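Local atomic coordinates of 11R-lipoxygenase (Gersemia fruticosa, PDB entry 3VF1), a protein that probably catalyses the regio- and stereospecific insertion of molecular oxygen into polyunsaturated fatty acids at a non-heme iron centre, in a calcium-dependent manner. Residues Q505-I510 with E559-L564; G136-P141 with Q512-D517; S406-L411 with P416-L421; Y473-D478 with V567-S572. One frame throughout, in Å; residues are numbered along the deposited sequence.

Contact 1 (Q505-I510 with E559-L564)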
loop_
_atom_site.group_PDB
_atom_site.type_symbol
_atom_site.label_atom_id
_atom_site.label_comp_id
_atom_site.label_asym_id
_atom_site.label_seq_id
_atom_site.Cartn_x
_atom_site.Cartn_y
_atom_site.Cartn_z
ATOM N N GLN A 505 13.553 -10.400 -9.606
ATOM C CA GLN A 505 14.821 -11.109 -9.521
ATOM C C GLN A 505 15.064 -11.597 -8.096
ATOM O O GLN A 505 15.496 -12.729 -7.884
ATOM C CB GLN A 505 15.971 -10.204 -9.966
ATOM C CG GLN A 505 17.309 -10.911 -10.050
ATOM C CD GLN A 505 17.297 -12.045 -11.054
ATOM O OE1 GLN A 505 16.928 -11.855 -12.212
ATOM N NE2 GLN A 505 17.690 -13.235 -10.612
ATOM N N PHE A 506 14.781 -10.739 -7.121
ATOM C CA PHE A 506 14.982 -11.084 -5.718
ATOM C C PHE A 506 14.097 -12.252 -5.299
ATOM O O PHE A 506 14.569 -13.213 -4.694
ATOM C CB PHE A 506 14.706 -9.874 -4.824
ATOM C CG PHE A 506 14.644 -10.206 -3.359
ATOM C CD1 PHE A 506 15.745 -10.740 -2.712
ATOM C CD2 PHE A 506 13.490 -9.980 -2.629
ATOM C CE1 PHE A 506 15.694 -11.046 -1.368
ATOM C CE2 PHE A 506 13.435 -10.282 -1.281
ATOM C CZ PHE A 506 14.537 -10.817 -0.650
ATOM N N VAL A 507 12.812 -12.166 -5.620
ATOM C CA VAL A 507 11.872 -13.225 -5.277
ATOM C C VAL A 507 12.279 -14.538 -5.934
ATOM O O VAL A 507 12.174 -15.600 -5.327
ATOM C CB VAL A 507 10.437 -12.860 -5.702
ATOM C CG1 VAL A 507 9.520 -14.073 -5.604
ATOM C CG2 VAL A 507 9.907 -11.719 -4.846
ATOM N N GLN A 508 12.750 -14.461 -7.172
ATOM C CA GLN A 508 13.181 -15.649 -7.898
ATOM C C GLN A 508 14.396 -16.283 -7.228
ATOM O O GLN A 508 14.478 -17.504 -7.108
ATOM C CB GLN A 508 13.510 -15.301 -9.349
ATOM C CG GLN A 508 13.899 -16.500 -10.197
ATOM C CD GLN A 508 14.062 -16.151 -11.663
ATOM O OE1 GLN A 508 15.150 -15.784 -12.108
ATOM N NE2 GLN A 508 12.979 -16.263 -12.421
ATOM N N ASP A 509 15.337 -15.449 -6.797
ATOM C CA ASP A 509 16.536 -15.936 -6.126
ATOM C C ASP A 509 16.172 -16.687 -4.851
ATOM O O ASP A 509 16.662 -17.789 -4.611
ATOM C CB ASP A 509 17.482 -14.778 -5.799
ATOM C CG ASP A 509 18.124 -14.181 -7.036
ATOM O OD1 ASP A 509 18.023 -14.799 -8.117
ATOM O OD2 ASP A 509 18.737 -13.097 -6.925
ATOM N N ILE A 510 15.305 -16.091 -4.038
ATOM C CA ILE A 510 14.888 -16.702 -2.783
ATOM C C ILE A 510 14.188 -18.031 -3.030
ATOM O O ILE A 510 14.500 -19.035 -2.394
ATOM C CB ILE A 510 13.934 -15.780 -1.999
ATOM C CG1 ILE A 510 14.661 -14.507 -1.556
ATOM C CG2 ILE A 510 13.355 -16.509 -0.792
ATOM C CD1 ILE A 510 15.869 -14.757 -0.673
ATOM N N GLU A 559 5.031 -19.565 -11.661
ATOM C CA GLU A 559 3.751 -19.067 -11.168
ATOM C C GLU A 559 3.903 -18.517 -9.760
ATOM O O GLU A 559 3.347 -17.470 -9.428
ATOM C CB GLU A 559 2.701 -20.179 -11.161
ATOM C CG GLU A 559 2.224 -20.609 -12.535
ATOM C CD GLU A 559 1.185 -21.715 -12.466
ATOM O OE1 GLU A 559 0.549 -21.871 -11.400
ATOM O OE2 GLU A 559 1.006 -22.428 -13.477
ATOM N N LEU A 560 4.658 -19.233 -8.934
ATOM C CA LEU A 560 4.864 -18.845 -7.546
ATOM C C LEU A 560 5.621 -17.521 -7.454
ATOM O O LEU A 560 5.253 -16.637 -6.681
ATOM C CB LEU A 560 5.633 -19.940 -6.804
ATOM C CG LEU A 560 5.963 -19.657 -5.339
ATOM C CD1 LEU A 560 4.701 -19.340 -4.553
ATOM C CD2 LEU A 560 6.695 -20.838 -4.725
ATOM N N VAL A 561 6.677 -17.389 -8.249
ATOM C CA VAL A 561 7.486 -16.179 -8.245
ATOM C C VAL A 561 6.664 -14.970 -8.683
ATOM O O VAL A 561 6.716 -13.914 -8.054
ATOM C CB VAL A 561 8.716 -16.320 -9.165
ATOM C CG1 VAL A 561 9.405 -14.973 -9.352
ATOM C CG2 VAL A 561 9.687 -17.345 -8.596
ATOM N N HIS A 562 5.905 -15.125 -9.763
ATOM C CA HIS A 562 5.109 -14.022 -10.285
ATOM C C HIS A 562 4.132 -13.506 -9.237
ATOM O O HIS A 562 4.094 -12.312 -8.948
ATOM C CB HIS A 562 4.336 -14.446 -11.532
ATOM C CG HIS A 562 3.473 -13.360 -12.098
ATOM N ND1 HIS A 562 3.985 -12.307 -12.824
ATOM C CD2 HIS A 562 2.136 -13.158 -12.032
ATOM C CE1 HIS A 562 2.998 -11.506 -13.189
ATOM N NE2 HIS A 562 1.867 -11.999 -12.719
ATOM N N PHE A 563 3.343 -14.412 -8.670
ATOM C CA PHE A 563 2.326 -14.027 -7.701
ATOM C C PHE A 563 2.944 -13.292 -6.516
ATOM O O PHE A 563 2.377 -12.324 -6.018
ATOM C CB PHE A 563 1.555 -15.252 -7.209
ATOM C CG PHE A 563 0.320 -14.910 -6.426
ATOM C CD1 PHE A 563 -0.896 -14.738 -7.067
ATOM C CD2 PHE A 563 0.375 -14.752 -5.052
ATOM C CE1 PHE A 563 -2.035 -14.421 -6.351
ATOM C CE2 PHE A 563 -0.761 -14.436 -4.330
ATOM C CZ PHE A 563 -1.967 -14.269 -4.981
ATOM N N LEU A 564 4.109 -13.750 -6.072
ATOM C CA LEU A 564 4.781 -13.135 -4.933
ATOM C C LEU A 564 5.391 -11.791 -5.319
ATOM O O LEU A 564 5.454 -10.873 -4.503
ATOM C CB LEU A 564 5.863 -14.065 -4.383
ATOM C CG LEU A 564 5.356 -15.380 -3.784
ATOM C CD1 LEU A 564 6.524 -16.276 -3.407
ATOM C CD2 LEU A 564 4.473 -15.116 -2.578
#
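V507 and V561 meet at the tight centre of this contact. Holding CG1 anti to its own backbone N (chi1 168°), V507 sends that methyl across to the other helix, where it lies 3.7 Å from V561 O and 3.9 Å from V561 CG1. The same methyl touches L564 CB at 3.9 Å, the two side chains crossing at about a right angle. V561 answers with its other branch, resting CG2 3.9 Å from Q508 CA. The pair joins helix 491-514 to helix 557-579 within the largely helical lipoxygenase domain; the short segments run roughly antiparallel, at 137°, with axes 9.1 Å apart. L420 of helix 416-425 covers L564 from a third helix. The solvent side is looser. Q508 adds little beyond its CB, 4.1 Å from V561 CG1, while its extended chain carries the amide on into a partly exposed margin. There Q505 NE2 donates to D509 OD1 at 3.0 Å, and D509 OD2 forms a salt bridge with K661.

Contact 2 (G136-P141 with Q512-D517)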
loop_
_atom_site.group_PDB
_atom_site.type_symbol
_atom_site.label_atom_id
_atom_site.label_comp_id
_atom_site.label_asym_id
_atom_site.label_seq_id
_atom_site.Cartn_x
_atom_site.Cartn_y
_atom_site.Cartn_z
ATOM N N GLY A 136 16.754 -20.099 12.851
ATOM C CA GLY A 136 16.739 -19.316 11.623
ATOM C C GLY A 136 16.441 -20.092 10.352
ATOM O O GLY A 136 15.588 -19.689 9.561
ATOM N N LYS A 137 17.150 -21.199 10.155
ATOM C CA LYS A 137 17.015 -22.018 8.950
ATOM C C LYS A 137 15.557 -22.166 8.509
ATOM O O LYS A 137 14.692 -22.536 9.303
ATOM C CB LYS A 137 17.621 -23.402 9.203
ATOM C CG LYS A 137 17.907 -24.215 7.952
ATOM C CD LYS A 137 18.350 -25.627 8.318
ATOM C CE LYS A 137 18.738 -26.442 7.091
ATOM N NZ LYS A 137 20.055 -26.030 6.524
ATOM N N ALA A 138 15.292 -21.876 7.238
ATOM C CA ALA A 138 13.954 -22.036 6.676
ATOM C C ALA A 138 13.794 -23.450 6.129
ATOM O O ALA A 138 14.696 -23.977 5.478
ATOM C CB ALA A 138 13.707 -21.007 5.581
ATOM N N ILE A 139 12.641 -24.058 6.392
ATOM C CA ILE A 139 12.431 -25.466 6.072
ATOM C C ILE A 139 11.049 -25.720 5.479
ATOM O O ILE A 139 10.030 -25.437 6.110
ATOM C CB ILE A 139 12.588 -26.340 7.332
ATOM C CG1 ILE A 139 13.967 -26.128 7.957
ATOM C CG2 ILE A 139 12.374 -27.808 6.993
ATOM C CD1 ILE A 139 14.121 -26.755 9.323
ATOM N N LEU A 140 11.023 -26.259 4.265
ATOM C CA LEU A 140 9.772 -26.653 3.627
ATOM C C LEU A 140 9.216 -27.902 4.301
ATOM O O LEU A 140 9.974 -28.708 4.840
ATOM C CB LEU A 140 10.006 -26.929 2.140
ATOM C CG LEU A 140 10.473 -25.735 1.308
ATOM C CD1 LEU A 140 10.917 -26.182 -0.076
ATOM C CD2 LEU A 140 9.362 -24.706 1.207
ATOM N N PRO A 141 7.886 -28.073 4.272
ATOM C CA PRO A 141 7.277 -29.257 4.887
ATOM C C PRO A 141 7.677 -30.539 4.164
ATOM O O PRO A 141 7.814 -31.587 4.794
ATOM C CB PRO A 141 5.776 -28.998 4.736
ATOM C CG PRO A 141 5.663 -28.080 3.573
ATOM C CD PRO A 141 6.885 -27.214 3.616
ATOM N N GLN A 512 14.307 -20.037 -5.595
ATOM C CA GLN A 512 15.157 -21.063 -6.193
ATOM C C GLN A 512 16.185 -21.612 -5.207
ATOM O O GLN A 512 16.857 -22.602 -5.490
ATOM C CB GLN A 512 15.849 -20.526 -7.448
ATOM C CG GLN A 512 14.899 -20.344 -8.624
ATOM C CD GLN A 512 15.614 -19.974 -9.909
ATOM O OE1 GLN A 512 16.833 -19.800 -9.930
ATOM N NE2 GLN A 512 14.853 -19.853 -10.992
ATOM N N ILE A 513 16.304 -20.971 -4.048
ATOM C CA ILE A 513 17.157 -21.479 -2.980
ATOM C C ILE A 513 16.502 -22.670 -2.287
ATOM O O ILE A 513 17.185 -23.604 -1.863
ATOM C CB ILE A 513 17.453 -20.389 -1.925
ATOM C CG1 ILE A 513 18.477 -19.389 -2.464
ATOM C CG2 ILE A 513 17.980 -21.013 -0.638
ATOM C CD1 ILE A 513 18.672 -18.173 -1.579
ATOM N N TYR A 514 15.176 -22.639 -2.182
ATOM C CA TYR A 514 14.442 -23.651 -1.425
ATOM C C TYR A 514 13.673 -24.623 -2.318
ATOM O O TYR A 514 13.505 -25.792 -1.970
ATOM C CB TYR A 514 13.495 -22.967 -0.438
ATOM C CG TYR A 514 14.221 -22.054 0.519
ATOM C CD1 TYR A 514 14.825 -22.557 1.662
ATOM C CD2 TYR A 514 14.322 -20.694 0.270
ATOM C CE1 TYR A 514 15.502 -21.729 2.536
ATOM C CE2 TYR A 514 14.996 -19.856 1.138
ATOM C CZ TYR A 514 15.583 -20.380 2.270
ATOM O OH TYR A 514 16.257 -19.555 3.139
ATOM N N TYR A 515 13.207 -24.141 -3.466
ATOM C CA TYR A 515 12.496 -24.986 -4.418
ATOM C C TYR A 515 13.414 -25.350 -5.576
ATOM O O TYR A 515 13.709 -24.515 -6.428
ATOM C CB TYR A 515 11.255 -24.273 -4.951
ATOM C CG TYR A 515 10.220 -23.955 -3.896
ATOM C CD1 TYR A 515 10.260 -22.756 -3.194
ATOM C CD2 TYR A 515 9.198 -24.849 -3.608
ATOM C CE1 TYR A 515 9.314 -22.460 -2.233
ATOM C CE2 TYR A 515 8.246 -24.561 -2.648
ATOM C CZ TYR A 515 8.310 -23.366 -1.963
ATOM O OH TYR A 515 7.365 -23.072 -1.009
ATOM N N ASN A 516 13.862 -26.601 -5.604
ATOM C CA ASN A 516 14.815 -27.044 -6.612
ATOM C C ASN A 516 14.151 -27.285 -7.965
ATOM O O ASN A 516 14.813 -27.256 -9.003
ATOM C CB ASN A 516 15.527 -28.315 -6.148
ATOM C CG ASN A 516 17.000 -28.321 -6.507
ATOM O OD1 ASN A 516 17.862 -28.435 -5.634
ATOM N ND2 ASN A 516 17.300 -28.191 -7.796
ATOM N N ASP A 517 12.843 -27.519 -7.952
ATOM C CA ASP A 517 12.112 -27.789 -9.184
ATOM C C ASP A 517 10.612 -27.612 -8.980
ATOM O O ASP A 517 10.153 -27.367 -7.864
ATOM C CB ASP A 517 12.419 -29.204 -9.685
ATOM C CG ASP A 517 12.130 -30.274 -8.644
ATOM O OD1 ASP A 517 11.091 -30.179 -7.954
ATOM O OD2 ASP A 517 12.946 -31.211 -8.517
#
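Two consecutive tyrosine rings, Y514 and Y515, receive A138 and L140 in different ways. Over one face of Y515 lies L140 CD1, displaced toward the rim and 4.2 Å from the ring centroid, a CH-pi contact only 14° off the normal. The other methyl of L140 reaches the phenol end, with CD2 3.6 Å from Y515 CZ and 3.4 Å from Y515 OH. The Y514 ring has I513 CG2 of its own segment over one face, and A138 CB approaches it obliquely, 3.6 Å from Y514 CE1. L140 CD1 also comes close to the backbone, 3.2 Å from Y514 O. The contact thus fastens the chain that leaves strand 130-134 of the PLAT beta-sandwich to the end of helix 491-514, with P416 filling in beside A138, L140 and Y514. Replacing Y515 by an alanine would probably open a gap beneath the methyls of L140 and leave D524, whose carboxylate bonds Y515 OH, without its hydroxyl mate. Y514 OH is bonded to D652 OD2, which also accepts from A138 N, so one carboxylate ties both sides of the contact together. The methyls of A138 and L140 meet rings and oxygens alike by van der Waals contact only, and the bonds from the phenol oxygens to D652 and D524 probably limit how the rings can shift.

Contact 3 (S406-L411 with P416-L421)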
loop_
_atom_site.group_PDB
_atom_site.type_symbol
_atom_site.label_atom_id
_atom_site.label_comp_id
_atom_site.label_asym_id
_atom_site.label_seq_id
_atom_site.Cartn_x
_atom_site.Cartn_y
_atom_site.Cartn_z
ATOM N N SER A 406 -4.022 -14.958 4.932
ATOM C CA SER A 406 -3.758 -16.326 4.504
ATOM C C SER A 406 -2.405 -16.810 5.019
ATOM O O SER A 406 -2.230 -17.996 5.297
ATOM C CB SER A 406 -3.810 -16.439 2.980
ATOM O OG SER A 406 -3.608 -17.782 2.576
ATOM N N SER A 407 -1.450 -15.895 5.143
ATOM C CA SER A 407 -0.133 -16.238 5.669
ATOM C C SER A 407 -0.249 -16.782 7.087
ATOM O O SER A 407 0.350 -17.806 7.421
ATOM C CB SER A 407 0.792 -15.021 5.662
ATOM O OG SER A 407 1.142 -14.646 4.339
ATOM N N TRP A 408 -1.021 -16.092 7.920
ATOM C CA TRP A 408 -1.189 -16.489 9.314
ATOM C C TRP A 408 -1.950 -17.804 9.441
ATOM O O TRP A 408 -1.725 -18.571 10.378
ATOM C CB TRP A 408 -1.913 -15.392 10.099
ATOM C CG TRP A 408 -1.032 -14.234 10.460
ATOM C CD1 TRP A 408 -0.949 -13.032 9.819
ATOM C CD2 TRP A 408 -0.105 -14.171 11.550
ATOM N NE1 TRP A 408 -0.028 -12.225 10.442
ATOM C CE2 TRP A 408 0.504 -12.901 11.507
ATOM C CE3 TRP A 408 0.270 -15.065 12.557
ATOM C CZ2 TRP A 408 1.469 -12.504 12.432
ATOM C CZ3 TRP A 408 1.227 -14.669 13.475
ATOM C CH2 TRP A 408 1.816 -13.401 13.405
ATOM N N ARG A 409 -2.841 -18.067 8.493
ATOM C CA ARG A 409 -3.729 -19.224 8.572
ATOM C C ARG A 409 -3.136 -20.510 7.998
ATOM O O ARG A 409 -3.576 -21.602 8.350
ATOM C CB ARG A 409 -5.042 -18.921 7.849
ATOM C CG ARG A 409 -5.923 -17.908 8.554
ATOM C CD ARG A 409 -7.086 -17.482 7.674
ATOM N NE ARG A 409 -7.854 -18.623 7.182
ATOM C CZ ARG A 409 -8.724 -19.316 7.911
ATOM N NH1 ARG A 409 -8.940 -19.001 9.181
ATOM N NH2 ARG A 409 -9.377 -20.335 7.370
ATOM N N ASN A 410 -2.151 -20.389 7.113
ATOM C CA ASN A 410 -1.668 -21.551 6.373
ATOM C C ASN A 410 -0.156 -21.779 6.411
ATOM O O ASN A 410 0.310 -22.870 6.080
ATOM C CB ASN A 410 -2.128 -21.460 4.917
ATOM C CG ASN A 410 -3.632 -21.323 4.793
ATOM O OD1 ASN A 410 -4.363 -22.313 4.840
ATOM N ND2 ASN A 410 -4.103 -20.092 4.634
ATOM N N LEU A 411 0.607 -20.767 6.809
ATOM C CA LEU A 411 2.063 -20.879 6.800
ATOM C C LEU A 411 2.653 -20.801 8.205
ATOM O O LEU A 411 2.292 -19.920 8.985
ATOM C CB LEU A 411 2.679 -19.778 5.936
ATOM C CG LEU A 411 2.262 -19.747 4.466
ATOM C CD1 LEU A 411 2.959 -18.597 3.755
ATOM C CD2 LEU A 411 2.572 -21.068 3.783
ATOM N N PRO A 416 9.927 -20.563 4.224
ATOM C CA PRO A 416 10.682 -19.486 3.567
ATOM C C PRO A 416 9.809 -18.362 3.005
ATOM O O PRO A 416 10.213 -17.203 3.044
ATOM C CB PRO A 416 11.418 -20.211 2.432
ATOM C CG PRO A 416 10.671 -21.484 2.230
ATOM C CD PRO A 416 10.171 -21.866 3.584
ATOM N N VAL A 417 8.635 -18.705 2.484
ATOM C CA VAL A 417 7.715 -17.713 1.936
ATOM C C VAL A 417 7.146 -16.818 3.034
ATOM O O VAL A 417 6.946 -15.622 2.821
ATOM C CB VAL A 417 6.560 -18.382 1.168
ATOM C CG1 VAL A 417 5.489 -17.361 0.807
ATOM C CG2 VAL A 417 7.088 -19.070 -0.079
ATOM N N TRP A 418 6.885 -17.394 4.202
ATOM C CA TRP A 418 6.438 -16.604 5.344
ATOM C C TRP A 418 7.481 -15.551 5.692
ATOM O O TRP A 418 7.149 -14.398 5.969
ATOM C CB TRP A 418 6.186 -17.492 6.563
ATOM C CG TRP A 418 6.154 -16.714 7.843
ATOM C CD1 TRP A 418 7.224 -16.374 8.621
ATOM C CD2 TRP A 418 5.000 -16.165 8.488
ATOM N NE1 TRP A 418 6.806 -15.653 9.713
ATOM C CE2 TRP A 418 5.445 -15.509 9.655
ATOM C CE3 TRP A 418 3.633 -16.164 8.196
ATOM C CZ2 TRP A 418 4.573 -14.864 10.527
ATOM C CZ3 TRP A 418 2.770 -15.521 9.063
ATOM C CH2 TRP A 418 3.242 -14.881 10.215
ATOM N N LYS A 419 8.747 -15.956 5.681
ATOM C CA LYS A 419 9.848 -15.052 5.985
ATOM C C LYS A 419 9.967 -13.981 4.909
ATOM O O LYS A 419 10.263 -12.822 5.198
ATOM C CB LYS A 419 11.164 -15.825 6.079
ATOM C CG LYS A 419 11.218 -16.846 7.203
ATOM C CD LYS A 419 12.550 -17.579 7.200
ATOM C CE LYS A 419 12.631 -18.616 8.309
ATOM N NZ LYS A 419 12.639 -18.000 9.665
ATOM N N LEU A 420 9.737 -14.385 3.664
ATOM C CA LEU A 420 9.847 -13.478 2.530
ATOM C C LEU A 420 8.823 -12.350 2.613
ATOM O O LEU A 420 9.163 -11.177 2.459
ATOM C CB LEU A 420 9.651 -14.247 1.223
ATOM C CG LEU A 420 9.739 -13.414 -0.058
ATOM C CD1 LEU A 420 11.151 -12.878 -0.259
ATOM C CD2 LEU A 420 9.293 -14.229 -1.260
ATOM N N LEU A 421 7.570 -12.714 2.863
ATOM C CA LEU A 421 6.468 -11.761 2.818
ATOM C C LEU A 421 6.310 -10.956 4.103
ATOM O O LEU A 421 5.729 -9.872 4.089
ATOM C CB LEU A 421 5.156 -12.494 2.530
ATOM C CG LEU A 421 5.055 -13.201 1.178
ATOM C CD1 LEU A 421 3.700 -13.876 1.035
ATOM C CD2 LEU A 421 5.292 -12.220 0.044
#
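W418 turns the edge of its indole against S407 and the face of W408 at the end of helix 369-410, inside an antiparallel helical hairpin whose two arms, joined by a five-residue link, run at 153° with axes 10.8 Å apart. W418 CB rests 4.2 Å from L411 CB, near the turn. With CG anti to the backbone N (chi1 162°), the ring leaves its helix and reaches across the hairpin. Its CE3 lies 4.0 Å from S407 CB, and CZ3 comes edge-on to the backbone, 3.7 Å from S407 O. At the tip, CH2 points into the centre of the W408 ring, 3.6 Å from W408 CE2. This is a T-shaped stack: the edge of W418 meets the face of W408, planes at 86° and six-membered centroids 4.8 Å apart. W408 also stacks with Y165, so it joins the hairpin to a further part of the chain. A serine in place of W408 would probably leave the leading edge of W418 without its aromatic platform and open a gap between the hairpin and Y165. S407 OG, meanwhile, is bonded to T403 O one turn earlier. Nearer the turn, the branched ends of L411 and V417 meet, L411 CD1 lying 4.1 Å from V417 CG1.

Contact 4 (Y473-D478 with V567-S572)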
loop_
_atom_site.group_PDB
_atom_site.type_symbol
_atom_site.label_atom_id
_atom_site.label_comp_id
_atom_site.label_asym_id
_atom_site.label_seq_id
_atom_site.Cartn_x
_atom_site.Cartn_y
_atom_site.Cartn_z
ATOM N N TYR A 473 -2.659 -6.576 -12.484
ATOM C CA TYR A 473 -1.551 -6.392 -11.553
ATOM C C TYR A 473 -0.212 -6.756 -12.183
ATOM O O TYR A 473 0.842 -6.474 -11.617
ATOM C CB TYR A 473 -1.780 -7.205 -10.279
ATOM C CG TYR A 473 -2.703 -6.520 -9.303
ATOM C CD1 TYR A 473 -4.081 -6.633 -9.422
ATOM C CD2 TYR A 473 -2.195 -5.748 -8.267
ATOM C CE1 TYR A 473 -4.926 -6.001 -8.532
ATOM C CE2 TYR A 473 -3.032 -5.113 -7.375
ATOM C CZ TYR A 473 -4.393 -5.244 -7.511
ATOM O OH TYR A 473 -5.223 -4.611 -6.621
ATOM N N ASP A 474 -0.255 -7.382 -13.354
ATOM C CA ASP A 474 0.960 -7.620 -14.121
ATOM C C ASP A 474 1.392 -6.299 -14.741
ATOM O O ASP A 474 0.936 -5.928 -15.821
ATOM C CB ASP A 474 0.727 -8.673 -15.204
ATOM C CG ASP A 474 2.009 -9.080 -15.908
ATOM O OD1 ASP A 474 2.937 -8.249 -15.989
ATOM O OD2 ASP A 474 2.089 -10.233 -16.378
ATOM N N LEU A 475 2.269 -5.591 -14.040
ATOM C CA LEU A 475 2.680 -4.249 -14.438
ATOM C C LEU A 475 3.097 -4.190 -15.902
ATOM O O LEU A 475 2.584 -3.380 -16.672
ATOM C CB LEU A 475 3.839 -3.781 -13.559
ATOM C CG LEU A 475 4.261 -2.322 -13.724
ATOM C CD1 LEU A 475 3.167 -1.393 -13.223
ATOM C CD2 LEU A 475 5.569 -2.065 -12.994
ATOM N N VAL A 476 4.029 -5.055 -16.279
ATOM C CA VAL A 476 4.603 -5.034 -17.619
ATOM C C VAL A 476 3.531 -5.129 -18.701
ATOM O O VAL A 476 3.542 -4.363 -19.664
ATOM C CB VAL A 476 5.607 -6.188 -17.814
ATOM C CG1 VAL A 476 6.119 -6.214 -19.248
ATOM C CG2 VAL A 476 6.767 -6.056 -16.835
ATOM N N LYS A 477 2.608 -6.069 -18.539
ATOM C CA LYS A 477 1.582 -6.308 -19.548
ATOM C C LYS A 477 0.458 -5.275 -19.488
ATOM O O LYS A 477 -0.197 -5.008 -20.493
ATOM C CB LYS A 477 1.018 -7.725 -19.406
ATOM C CG LYS A 477 2.011 -8.809 -19.800
ATOM C CD LYS A 477 1.462 -10.204 -19.554
ATOM C CE LYS A 477 2.540 -11.254 -19.761
ATOM N NZ LYS A 477 2.130 -12.592 -19.255
ATOM N N ASP A 478 0.236 -4.693 -18.314
ATOM C CA ASP A 478 -0.794 -3.672 -18.168
ATOM C C ASP A 478 -0.377 -2.397 -18.891
ATOM O O ASP A 478 -1.123 -1.867 -19.713
ATOM C CB ASP A 478 -1.065 -3.375 -16.694
ATOM C CG ASP A 478 -2.200 -2.388 -16.502
ATOM O OD1 ASP A 478 -3.369 -2.774 -16.719
ATOM O OD2 ASP A 478 -1.927 -1.226 -16.129
ATOM N N VAL A 567 2.754 -9.198 -5.007
ATOM C CA VAL A 567 2.479 -8.825 -3.625
ATOM C C VAL A 567 3.534 -7.863 -3.085
ATOM O O VAL A 567 3.205 -6.819 -2.523
ATOM C CB VAL A 567 2.414 -10.063 -2.709
ATOM C CG1 VAL A 567 2.234 -9.645 -1.256
ATOM C CG2 VAL A 567 1.285 -10.982 -3.139
ATOM N N VAL A 568 4.802 -8.219 -3.254
ATOM C CA VAL A 568 5.898 -7.403 -2.743
ATOM C C VAL A 568 5.913 -6.030 -3.410
ATOM O O VAL A 568 6.154 -5.012 -2.758
ATOM C CB VAL A 568 7.263 -8.089 -2.967
ATOM C CG1 VAL A 568 8.404 -7.152 -2.586
ATOM C CG2 VAL A 568 7.347 -9.380 -2.170
ATOM N N PHE A 569 5.650 -6.006 -4.713
ATOM C CA PHE A 569 5.662 -4.760 -5.469
ATOM C C PHE A 569 4.513 -3.844 -5.061
ATOM O O PHE A 569 4.693 -2.637 -4.926
ATOM C CB PHE A 569 5.580 -5.047 -6.967
ATOM C CG PHE A 569 5.504 -3.811 -7.814
ATOM C CD1 PHE A 569 6.659 -3.187 -8.258
ATOM C CD2 PHE A 569 4.278 -3.269 -8.164
ATOM C CE1 PHE A 569 6.593 -2.049 -9.035
ATOM C CE2 PHE A 569 4.207 -2.127 -8.943
ATOM C CZ PHE A 569 5.365 -1.518 -9.379
ATOM N N THR A 570 3.333 -4.423 -4.863
ATOM C CA THR A 570 2.142 -3.645 -4.536
ATOM C C THR A 570 2.190 -3.110 -3.107
ATOM O O THR A 570 1.760 -1.985 -2.841
ATOM C CB THR A 570 0.857 -4.474 -4.718
ATOM O OG1 THR A 570 0.716 -4.845 -6.093
ATOM C CG2 THR A 570 -0.368 -3.678 -4.288
ATOM N N CYS A 571 2.709 -3.917 -2.186
ATOM C CA CYS A 571 2.773 -3.526 -0.783
ATOM C C CYS A 571 3.836 -2.456 -0.541
ATOM O O CYS A 571 3.748 -1.692 0.423
ATOM C CB CYS A 571 3.059 -4.741 0.100
ATOM S SG CYS A 571 1.721 -5.951 0.172
ATOM N N SER A 572 4.839 -2.403 -1.412
ATOM C CA SER A 572 5.931 -1.450 -1.248
ATOM C C SER A 572 5.861 -0.299 -2.253
ATOM O O SER A 572 5.523 0.828 -1.889
ATOM C CB SER A 572 7.286 -2.162 -1.349
ATOM O OG SER A 572 7.446 -2.806 -2.601
#
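Helix 557-579, which supplies the iron ligands H575 and N579, is met here by L475, in the first turn of helix 475-481, and by Y473, just before its N-cap D474. L475, its CG anti to the backbone N (chi1 -172°), extends CD2 to the far end of the F569 ring, 3.7 Å from F569 CZ; the two side chains cross at about a right angle. Y473 presents a ring edge instead: T570 OG1 lies in the ring plane, 3.7 Å from Y473 CD2. That hydroxyl is bonded to V566 O, one turn back in its own helix. The phenol OH of Y473 bonds R395 O, while its ring forms a cation-pi pair with the side chain of R395 on helix 369-410, which lies in sequence between the iron ligands H392 and H397. F569 also meets W500 edge-to-face. The capping bond from K477 N to D474 is weak. At 570-572 the iron-bearing helix widens into a pi-type turn, and S572 OG donates to V568 O at 2.6 Å.

Overall arrangement
The contacts form a chain of packing from the PLAT side toward the iron. Contact 2, farthest out, touches contact 3 where L140 CD2 lies 3.6 Å from P416 CG, and meets contact 1 through L560 and Y515. L420 and L421 of contact 3 lean on contact 1, F506 CE2 lying 3.6 Å from L420 CD1; L421 CD2 also lies 4.1 Å from V568 CG2 of contact 4. Contacts 1 and 4 share helix 557-579, their centres about 12 Å apart. Contact 4 is closest to the metal site: the T570 side chain is about 6 Å from that of the iron ligand H575, and the L475 side chain about 9 Å from a bound fructose. Contacts 2 and 4, centres about 24 Å apart, do not touch.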